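Local coordinates for protein anti-sigma-I factor RsgI3 (Clostridium thermocellum, PDB 6QE7) that probably acts as the anti-sigma factor of SigI3 and, through the extracellular PA14 dyad that makes up this chain, binds pectin and related plant polysaccharides, at residues A156-D161 and D183-E188; A162-K167 and K193-W198; N177-K182 and P266-L271. All coordinates share one frame; numbering follows the deposited sequence.

In the fold
The three contacts lie together in the second PA14 domain, on the two facing sheets of its β-sandwich; the calcium sites belong to the first. Interactions 1 and 2 rest on neighbouring strands of one sheet, 154-159 and 193-202 respectively, and Asp161 of one bonds Ser195 of the other. Interaction 3 belongs to the second sheet. Interaction 1 is buried and purely apolar, a loop packed on a strand. Interactions 2 and 3 are partly buried: interaction 2 is a turn pinned by a serine and a water, interaction 3 a true strand pairing, with asparagines, a lysine and a phenylalanine on one face and apolar groups on the other. Trp180 joins interaction 3 to Pro185 of interaction 1, while Phe194 of interaction 2 packs on Ala267.

Interaction 1: residues A156-D161 and D183-E188; sequences AEYYGD and DFPVGE
Tyr158, near the end of strand 154-159, packs against Pro185 and Val186 from the loop that leads from strand 177-179 to strand 193-202. Both elements belong to the antiparallel β-sandwich of the second PA14 domain, and the contact is a compact example of how a long connection is fastened to a sheet by apolar atoms, since no hydrogen bond links the two segments. Val186 approaches at the root of the tyrosine: CG2 lies at the edge of the ring, near its plane, 3.8 Å from Tyr158 CB. Pro185 sits farther out along the tyrosine, coming obliquely to the ring; its side chain crosses that of Tyr158 at about a right angle and places CB 4.0 Å from Tyr158 CE2. Proline and valine therefore occupy successive positions beside CE2 and CD2 of one ring.

The ring itself is held from elsewhere, stacking with Phe169 and receiving a cation-pi contact from Arg171, both on strand 167-173. Trp180 touches both Tyr158 and Pro185, linking the two sides of the contact.

The rotamer of Val186 divides its two methyls between different targets. With CG1 anti to the backbone N (chi1 -177°), CG2 is left for the tyrosine, while CG1 reaches the backbone where the strand gives way to a turn, 4.0 Å from Tyr159 O and 4.2 Å from Gly160 CA.

Interaction 2: residues A162-K167 and K193-W198; sequences AELKDK and KFSVRW
The guanidinium of Arg197 has a water at its edge, in the plane of the group and 2.9 Å from NH2, while Leu164 comes to it obliquely, with CD1 3.9 Å from that same NH2. The second flat group, the indole of Trp198, has Val196 CG1 over one face, 3.6 Å off the plane and nearer its border than its centre. Here the loop of a β-hairpin, the one joining antiparallel strands 154-159 and 167-173 of the PA14 sandwich, leans on strand 193-202 of the same sheet. Side chains alternate along that strand: Ser195 and Arg197 turn to the loop, Phe194 and Val196 away from it.

The water ties the two partners together, donating to Leu164 O and accepting from Arg197. The guanidinium is steadied by further partners, Glu259 at NE and both Glu157 and Tyr159 at NH1; the bend at chi3 (-51°) turns the otherwise extended chain back toward the leucine.

Ser195 provides the direct polar link. Its hydroxyl sits between the backbone N and the carbonyl carbon (chi1 57°), where it bonds Asp161 O and also accepts from the backbone. Asp161 in turn shapes the loop, its OD1 receiving the N-H groups of Glu163, in an Asx turn, and of Lys165. Leu164 drapes a methyl over the serine, CD2 lying 3.5 Å from Ser195 CB. Beside this packing, Leu164 N donates to Ser195 OG over 3.1 Å, in a bond bent to 139° at the hydrogen.

Interaction 3: residues N177-K182 and P266-L271; sequences NFNWDK and PAFIKL
Antiparallel strand pairing at the margin of a β-sheet is the motif here: the short strand 177-179 lies along strand 268-274 in the second PA14 domain. Phe178 and Ile269 form the hydrogen-bonded pair, with Phe178 N donating to Ile269 O over 2.8 Å, nearly straight at 167°, and Ile269 N returning a bond to Phe178 O over 2.8 Å. Beyond the strand the pairing closes on a single acceptor, Ala267 O, which takes Trp180 N at 2.8 Å and, weakly, Asp181 N.

The flanking non-hydrogen-bonded pairs, Asn177 with Lys270 and Asn179 with Phe268, put Asn177, Asn179 and Lys270 on one face together with the ring of Phe268. Lys270 is bent at its last torsion, bringing NZ to within 3.0 Å of Asn177 OD1; the ammonium donates in the carbonyl plane, at a C=O...N angle of 159°. Asn179 instead meets an aromatic ring: OD1 lies at the edge of Phe268, in plane and 3.3 Å from CD2, although the amide and ring planes are turned 60° apart. Over one face of that ring sits Phe178 O, off-centre.

The other face, that of Phe178 and Ile269, is apolar, and Trp180 and Ala267 just beyond the strand extend it. Trp180 meets Ala267 CB at the edge of its indole, with CE3 3.5 Å from that methyl, and lies side by side with Ile269, CZ3 being 3.8 Å from Ile269 CG2. Behind them Phe194 touches Ala267, and Trp198 packs on Phe178 and Ile269; both come from strand 193-202 of the facing sheet. One face is thus mixed, amides and an ammonium beside a buried phenyl ring, and the other, turned to the facing sheet, is hydrophobic, the two-sided pattern of strands in a β-sandwich such as the PA14 fold.

Interaction 1: residues A156-D161 and D183-E188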
loop_
_atom_site.group_PDB
_atom_site.type_symbol
_atom_site.label_atom_id
_atom_site.label_comp_id
_atom_site.label_asym_id
_atom_site.label_seq_id
_atom_site.Cartn_x
_atom_site.Cartn_y
_atom_site.Cartn_z
ATOM N N ALA A 156 2.945 -17.059 6.237
ATOM C CA ALA A 156 4.013 -17.965 6.678
ATOM C C ALA A 156 3.768 -19.296 5.991
ATOM O O ALA A 156 2.612 -19.772 5.987
ATOM C CB ALA A 156 4.002 -18.095 8.178
ATOM N N GLU A 157 4.807 -19.792 5.345
ATOM C CA GLU A 157 4.909 -21.205 4.948
ATOM C C GLU A 157 5.862 -21.910 5.916
ATOM O O GLU A 157 7.062 -21.492 6.016
ATOM C CB GLU A 157 5.315 -21.270 3.494
ATOM C CG GLU A 157 4.568 -20.293 2.588
ATOM C CD GLU A 157 5.308 -20.095 1.260
ATOM O OE1 GLU A 157 6.312 -19.376 1.237
ATOM O OE2 GLU A 157 4.944 -20.758 0.272
ATOM N N TYR A 158 5.379 -22.986 6.552
ATOM C CA TYR A 158 6.200 -23.853 7.449
ATOM C C TYR A 158 6.646 -25.111 6.713
ATOM O O TYR A 158 5.825 -25.778 6.104
ATOM C CB TYR A 158 5.431 -24.191 8.712
ATOM C CG TYR A 158 5.325 -23.000 9.597
ATOM C CD1 TYR A 158 4.538 -21.926 9.261
ATOM C CD2 TYR A 158 6.034 -22.930 10.763
ATOM C CE1 TYR A 158 4.409 -20.840 10.115
ATOM C CE2 TYR A 158 5.964 -21.830 11.598
ATOM C CZ TYR A 158 5.179 -20.749 11.253
ATOM O OH TYR A 158 5.145 -19.633 12.062
ATOM N N TYR A 159 7.939 -25.405 6.777
ATOM C CA TYR A 159 8.542 -26.564 6.091
ATOM C C TYR A 159 9.041 -27.601 7.088
ATOM O O TYR A 159 9.559 -27.230 8.165
ATOM C CB TYR A 159 9.667 -26.108 5.164
ATOM C CG TYR A 159 9.167 -25.270 4.029
ATOM C CD1 TYR A 159 8.994 -23.909 4.207
ATOM C CD2 TYR A 159 8.773 -25.834 2.836
ATOM C CE1 TYR A 159 8.537 -23.105 3.178
ATOM C CE2 TYR A 159 8.353 -25.041 1.778
ATOM C CZ TYR A 159 8.201 -23.675 1.980
ATOM O OH TYR A 159 7.771 -22.833 1.030
ATOM N N GLY A 160 8.986 -28.872 6.663
ATOM C CA GLY A 160 9.461 -30.039 7.438
ATOM C C GLY A 160 10.894 -30.410 7.128
ATOM O O GLY A 160 11.281 -31.548 7.388
ATOM N N ASP A 161 11.722 -29.443 6.768
ATOM C CA ASP A 161 13.185 -29.666 6.642
ATOM C C ASP A 161 13.889 -28.318 6.818
ATOM O O ASP A 161 13.199 -27.302 6.909
ATOM C CB ASP A 161 13.427 -30.271 5.260
ATOM C CG ASP A 161 12.855 -29.378 4.143
ATOM O OD1 ASP A 161 13.309 -28.215 4.021
ATOM O OD2 ASP A 161 11.919 -29.830 3.435
ATOM N N ASP A 183 9.359 -27.103 21.757
ATOM C CA ASP A 183 8.051 -27.568 21.184
ATOM C C ASP A 183 7.949 -27.028 19.766
ATOM O O ASP A 183 7.382 -25.938 19.567
ATOM C CB ASP A 183 6.851 -27.107 22.015
ATOM C CG ASP A 183 7.159 -27.135 23.506
ATOM O OD1 ASP A 183 7.829 -26.178 24.008
ATOM O OD2 ASP A 183 6.774 -28.137 24.146
ATOM N N PHE A 184 8.526 -27.728 18.812
ATOM C CA PHE A 184 8.702 -27.210 17.431
ATOM C C PHE A 184 7.356 -26.883 16.825
ATOM O O PHE A 184 6.397 -27.621 16.923
ATOM C CB PHE A 184 9.470 -28.202 16.554
ATOM C CG PHE A 184 10.826 -28.546 17.101
ATOM C CD1 PHE A 184 11.784 -27.569 17.241
ATOM C CD2 PHE A 184 11.072 -29.801 17.630
ATOM C CE1 PHE A 184 13.022 -27.860 17.779
ATOM C CE2 PHE A 184 12.309 -30.103 18.151
ATOM C CZ PHE A 184 13.298 -29.151 18.187
ATOM N N PRO A 185 7.268 -25.808 16.026
ATOM C CA PRO A 185 6.012 -25.474 15.380
ATOM C C PRO A 185 5.532 -26.459 14.302
ATOM O O PRO A 185 4.391 -26.364 13.810
ATOM C CB PRO A 185 6.239 -24.038 14.867
ATOM C CG PRO A 185 7.734 -23.967 14.674
ATOM C CD PRO A 185 8.345 -24.873 15.739
ATOM N N VAL A 186 6.359 -27.417 13.930
ATOM C CA VAL A 186 6.073 -28.332 12.800
ATOM C C VAL A 186 6.285 -29.727 13.393
ATOM O O VAL A 186 7.315 -29.890 14.052
ATOM C CB VAL A 186 7.034 -28.053 11.624
ATOM C CG1 VAL A 186 6.743 -28.925 10.407
ATOM C CG2 VAL A 186 6.992 -26.606 11.231
ATOM N N GLY A 187 5.335 -30.627 13.226
ATOM C CA GLY A 187 5.455 -32.024 13.691
ATOM C C GLY A 187 6.176 -32.907 12.692
ATOM O O GLY A 187 6.447 -32.473 11.551
ATOM N N GLU A 188 6.491 -34.133 13.095
ATOM C CA GLU A 188 7.092 -35.161 12.211
ATOM C C GLU A 188 8.411 -34.652 11.609
ATOM O O GLU A 188 8.559 -34.707 10.386
ATOM C CB GLU A 188 6.181 -35.566 11.037
ATOM C CG GLU A 188 4.790 -36.088 11.391
ATOM C CD GLU A 188 3.694 -35.060 11.148
ATOM O OE1 GLU A 188 3.998 -34.005 10.532
ATOM O OE2 GLU A 188 2.541 -35.311 11.553
#

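Interaction 2: residues A162-K167 and K193-W198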
loop_
_atom_site.group_PDB
_atom_site.type_symbol
_atom_site.label_atom_id
_atom_site.label_comp_id
_atom_site.label_asym_id
_atom_site.label_seq_id
_atom_site.Cartn_x
_atom_site.Cartn_y
_atom_site.Cartn_z
ATOM N N ALA A 162 15.213 -28.259 6.755
ATOM C CA ALA A 162 15.923 -26.982 7.008
ATOM C C ALA A 162 16.158 -26.226 5.709
ATOM O O ALA A 162 16.862 -25.238 5.827
ATOM C CB ALA A 162 17.247 -27.195 7.666
ATOM N N GLU A 163 15.599 -26.665 4.573
ATOM C CA GLU A 163 16.019 -26.224 3.218
ATOM C C GLU A 163 14.812 -25.672 2.464
ATOM O O GLU A 163 14.909 -25.522 1.264
ATOM C CB GLU A 163 16.693 -27.389 2.474
ATOM C CG GLU A 163 18.157 -27.602 2.902
ATOM C CD GLU A 163 19.098 -28.466 2.053
ATOM O OE1 GLU A 163 18.634 -29.131 1.077
ATOM O OE2 GLU A 163 20.323 -28.459 2.372
ATOM N N LEU A 164 13.743 -25.320 3.179
ATOM C CA LEU A 164 12.501 -24.730 2.612
ATOM C C LEU A 164 12.000 -25.636 1.479
ATOM O O LEU A 164 11.344 -25.115 0.509
ATOM C CB LEU A 164 12.773 -23.286 2.171
ATOM C CG LEU A 164 13.275 -22.361 3.296
ATOM C CD1 LEU A 164 13.875 -21.070 2.756
ATOM C CD2 LEU A 164 12.160 -22.057 4.274
ATOM N N LYS A 165 12.133 -26.962 1.642
ATOM C CA LYS A 165 11.675 -27.909 0.573
ATOM C C LYS A 165 10.283 -28.473 0.865
ATOM O O LYS A 165 9.380 -28.267 0.063
ATOM C CB LYS A 165 12.719 -29.010 0.345
ATOM C CG LYS A 165 13.920 -28.607 -0.510
ATOM C CD LYS A 165 14.778 -29.788 -0.962
ATOM C CE LYS A 165 16.196 -29.306 -1.174
ATOM N NZ LYS A 165 17.073 -30.326 -1.783
ATOM N N ASP A 166 10.087 -29.216 1.952
ATOM C CA ASP A 166 8.847 -30.003 2.172
ATOM C C ASP A 166 7.822 -29.119 2.893
ATOM O O ASP A 166 7.993 -28.883 4.132
ATOM C CB ASP A 166 9.140 -31.253 3.006
ATOM C CG ASP A 166 7.862 -32.011 3.298
ATOM O OD1 ASP A 166 6.989 -32.018 2.428
ATOM O OD2 ASP A 166 7.770 -32.616 4.362
ATOM N N LYS A 167 6.806 -28.620 2.191
ATOM C CA LYS A 167 5.923 -27.584 2.775
ATOM C C LYS A 167 4.842 -28.284 3.585
ATOM O O LYS A 167 4.253 -29.154 3.088
ATOM C CB LYS A 167 5.252 -26.689 1.728
ATOM C CG LYS A 167 4.391 -25.573 2.323
ATOM C CD LYS A 167 3.405 -24.949 1.337
ATOM C CE LYS A 167 4.106 -24.127 0.278
ATOM N NZ LYS A 167 3.342 -24.108 -0.988
ATOM N N LYS A 193 14.778 -30.234 12.654
ATOM C CA LYS A 193 15.178 -29.441 11.473
ATOM C C LYS A 193 13.839 -29.041 10.839
ATOM O O LYS A 193 13.042 -29.945 10.450
ATOM C CB LYS A 193 16.131 -30.195 10.516
ATOM C CG LYS A 193 17.620 -30.044 10.810
ATOM C CD LYS A 193 18.580 -31.051 10.081
ATOM C CE LYS A 193 19.784 -31.415 10.948
ATOM N NZ LYS A 193 20.986 -31.893 10.201
ATOM N N PHE A 194 13.589 -27.744 10.766
ATOM C CA PHE A 194 12.417 -27.179 10.070
ATOM C C PHE A 194 12.834 -25.764 9.613
ATOM O O PHE A 194 13.930 -25.245 9.965
ATOM C CB PHE A 194 11.178 -27.238 10.968
ATOM C CG PHE A 194 11.112 -26.148 12.015
ATOM C CD1 PHE A 194 11.706 -26.310 13.245
ATOM C CD2 PHE A 194 10.556 -24.910 11.708
ATOM C CE1 PHE A 194 11.682 -25.286 14.173
ATOM C CE2 PHE A 194 10.526 -23.892 12.636
ATOM C CZ PHE A 194 11.075 -24.088 13.878
ATOM N N SER A 195 11.997 -25.131 8.815
ATOM C CA SER A 195 12.317 -23.790 8.262
ATOM C C SER A 195 10.986 -23.075 7.993
ATOM O O SER A 195 9.909 -23.768 7.923
ATOM C CB SER A 195 13.234 -23.997 7.020
ATOM O OG SER A 195 12.587 -24.854 6.070
ATOM N N VAL A 196 11.022 -21.752 7.849
ATOM C CA VAL A 196 9.800 -20.912 7.682
ATOM C C VAL A 196 10.117 -19.801 6.679
ATOM O O VAL A 196 11.243 -19.320 6.700
ATOM C CB VAL A 196 9.356 -20.286 9.017
ATOM C CG1 VAL A 196 7.927 -19.791 8.961
ATOM C CG2 VAL A 196 9.541 -21.263 10.166
ATOM N N ARG A 197 9.144 -19.460 5.841
ATOM C CA ARG A 197 9.174 -18.256 4.967
ATOM C C ARG A 197 7.941 -17.399 5.294
ATOM O O ARG A 197 6.860 -17.922 5.265
ATOM C CB ARG A 197 9.164 -18.578 3.475
ATOM C CG ARG A 197 9.055 -17.308 2.640
ATOM C CD ARG A 197 9.126 -17.504 1.145
ATOM N NE ARG A 197 10.276 -18.311 0.745
ATOM C CZ ARG A 197 10.181 -19.584 0.401
ATOM N NH1 ARG A 197 9.013 -20.200 0.415
ATOM N NH2 ARG A 197 11.250 -20.222 0.009
ATOM N N TRP A 198 8.169 -16.165 5.720
ATOM C CA TRP A 198 7.192 -15.072 5.870
ATOM C C TRP A 198 7.345 -14.153 4.664
ATOM O O TRP A 198 8.469 -13.742 4.360
ATOM C CB TRP A 198 7.452 -14.299 7.151
ATOM C CG TRP A 198 7.245 -15.091 8.414
ATOM C CD1 TRP A 198 6.065 -15.256 9.094
ATOM C CD2 TRP A 198 8.262 -15.733 9.211
ATOM N NE1 TRP A 198 6.274 -16.023 10.217
ATOM C CE2 TRP A 198 7.612 -16.323 10.315
ATOM C CE3 TRP A 198 9.641 -15.917 9.072
ATOM C CZ2 TRP A 198 8.310 -17.065 11.273
ATOM C CZ3 TRP A 198 10.322 -16.670 9.997
ATOM C CH2 TRP A 198 9.674 -17.195 11.105
HETATM O O HOH W 1 10.901 -22.975 -0.691
#

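Interaction 3: residues N177-K182 and P266-L271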
loop_
_atom_site.group_PDB
_atom_site.type_symbol
_atom_site.label_atom_id
_atom_site.label_comp_id
_atom_site.label_asym_id
_atom_site.label_seq_id
_atom_site.Cartn_x
_atom_site.Cartn_y
_atom_site.Cartn_z
ATOM N N ASN A 177 7.907 -13.077 16.026
ATOM C CA ASN A 177 8.280 -12.978 17.449
ATOM C C ASN A 177 8.041 -14.324 18.125
ATOM O O ASN A 177 6.972 -14.488 18.755
ATOM C CB ASN A 177 7.439 -11.911 18.148
ATOM C CG ASN A 177 8.008 -11.571 19.508
ATOM O OD1 ASN A 177 9.089 -12.053 19.883
ATOM N ND2 ASN A 177 7.242 -10.812 20.271
ATOM N N PHE A 178 8.922 -15.275 17.891
ATOM C CA PHE A 178 8.696 -16.685 18.288
ATOM C C PHE A 178 9.866 -17.168 19.138
ATOM O O PHE A 178 11.064 -16.958 18.797
ATOM C CB PHE A 178 8.461 -17.559 17.062
ATOM C CG PHE A 178 7.139 -17.320 16.382
ATOM C CD1 PHE A 178 5.958 -17.754 16.958
ATOM C CD2 PHE A 178 7.070 -16.626 15.170
ATOM C CE1 PHE A 178 4.753 -17.603 16.300
ATOM C CE2 PHE A 178 5.857 -16.432 14.524
ATOM C CZ PHE A 178 4.698 -16.893 15.112
ATOM N N ASN A 179 9.510 -17.659 20.318
ATOM C CA ASN A 179 10.384 -18.445 21.221
ATOM C C ASN A 179 9.731 -19.835 21.282
ATOM O O ASN A 179 8.744 -20.022 22.046
ATOM C CB ASN A 179 10.558 -17.737 22.561
ATOM C CG ASN A 179 11.277 -18.590 23.587
ATOM O OD1 ASN A 179 12.306 -19.210 23.332
ATOM N ND2 ASN A 179 10.764 -18.587 24.797
ATOM N N TRP A 180 10.124 -20.751 20.405
ATOM C CA TRP A 180 9.442 -22.071 20.350
ATOM C C TRP A 180 9.980 -23.042 21.413
ATOM O O TRP A 180 9.144 -23.804 21.931
ATOM C CB TRP A 180 9.503 -22.646 18.960
ATOM C CG TRP A 180 8.541 -21.978 18.033
ATOM C CD1 TRP A 180 7.192 -21.876 18.158
ATOM C CD2 TRP A 180 8.887 -21.302 16.823
ATOM N NE1 TRP A 180 6.672 -21.206 17.092
ATOM C CE2 TRP A 180 7.685 -20.875 16.242
ATOM C CE3 TRP A 180 10.097 -21.011 16.180
ATOM C CZ2 TRP A 180 7.669 -20.174 15.036
ATOM C CZ3 TRP A 180 10.079 -20.327 14.993
ATOM C CH2 TRP A 180 8.873 -19.925 14.416
ATOM N N ASP A 181 11.235 -22.925 21.865
ATOM C CA ASP A 181 11.585 -23.372 23.252
ATOM C C ASP A 181 11.391 -24.886 23.337
ATOM O O ASP A 181 10.709 -25.292 24.310
ATOM C CB ASP A 181 10.608 -22.825 24.314
ATOM C CG ASP A 181 11.153 -21.918 25.408
ATOM O OD1 ASP A 181 12.338 -21.508 25.343
ATOM O OD2 ASP A 181 10.342 -21.590 26.315
ATOM N N LYS A 182 11.794 -25.598 22.265
ATOM C CA LYS A 182 11.862 -27.080 22.078
ATOM C C LYS A 182 10.553 -27.714 21.566
ATOM O O LYS A 182 10.686 -28.838 21.029
ATOM C CB LYS A 182 12.314 -27.826 23.342
ATOM C CG LYS A 182 13.348 -28.902 23.061
ATOM C CD LYS A 182 14.608 -28.325 22.406
ATOM C CE LYS A 182 15.247 -29.270 21.410
ATOM N NZ LYS A 182 16.452 -28.715 20.737
ATOM N N PRO A 266 16.667 -25.518 20.191
ATOM C CA PRO A 266 15.347 -24.981 20.511
ATOM C C PRO A 266 15.189 -23.699 19.680
ATOM O O PRO A 266 16.182 -22.926 19.611
ATOM C CB PRO A 266 15.381 -24.683 22.011
ATOM C CG PRO A 266 16.864 -24.617 22.362
ATOM C CD PRO A 266 17.583 -25.480 21.346
ATOM N N ALA A 267 14.044 -23.578 18.980
ATOM C CA ALA A 267 13.893 -22.616 17.863
ATOM C C ALA A 267 13.479 -21.259 18.445
ATOM O O ALA A 267 12.654 -21.225 19.362
ATOM C CB ALA A 267 12.894 -23.083 16.857
ATOM N N PHE A 268 13.993 -20.190 17.865
ATOM C CA PHE A 268 13.732 -18.799 18.296
ATOM C C PHE A 268 13.961 -17.910 17.093
ATOM O O PHE A 268 15.030 -18.037 16.521
ATOM C CB PHE A 268 14.713 -18.406 19.396
ATOM C CG PHE A 268 14.489 -17.129 20.148
ATOM C CD1 PHE A 268 14.900 -15.915 19.620
ATOM C CD2 PHE A 268 13.937 -17.140 21.426
ATOM C CE1 PHE A 268 14.726 -14.736 20.339
ATOM C CE2 PHE A 268 13.778 -15.962 22.156
ATOM C CZ PHE A 268 14.190 -14.764 21.615
ATOM N N ILE A 269 13.027 -17.025 16.794
ATOM C CA ILE A 269 13.311 -15.887 15.870
ATOM C C ILE A 269 12.414 -14.683 16.202
ATOM O O ILE A 269 11.159 -14.840 16.311
ATOM C CB ILE A 269 13.182 -16.360 14.412
ATOM C CG1 ILE A 269 13.447 -15.198 13.433
ATOM C CG2 ILE A 269 11.824 -17.021 14.243
ATOM C CD1 ILE A 269 13.525 -15.598 12.032
ATOM N N LYS A 270 13.044 -13.527 16.389
ATOM C CA LYS A 270 12.353 -12.197 16.507
ATOM C C LYS A 270 12.848 -11.327 15.348
ATOM O O LYS A 270 14.048 -11.446 15.056
ATOM C CB LYS A 270 12.679 -11.512 17.839
ATOM C CG LYS A 270 12.125 -12.156 19.109
ATOM C CD LYS A 270 12.710 -11.590 20.417
ATOM C CE LYS A 270 11.897 -11.849 21.686
ATOM N NZ LYS A 270 11.154 -13.142 21.702
ATOM N N LEU A 271 11.972 -10.496 14.739
ATOM C CA LEU A 271 12.360 -9.424 13.757
ATOM C C LEU A 271 12.048 -8.106 14.440
ATOM O O LEU A 271 10.896 -7.935 14.918
ATOM C CB LEU A 271 11.631 -9.576 12.407
ATOM C CG LEU A 271 11.899 -8.488 11.362
ATOM C CD1 LEU A 271 13.312 -8.610 10.794
ATOM C CD2 LEU A 271 10.881 -8.525 10.266
#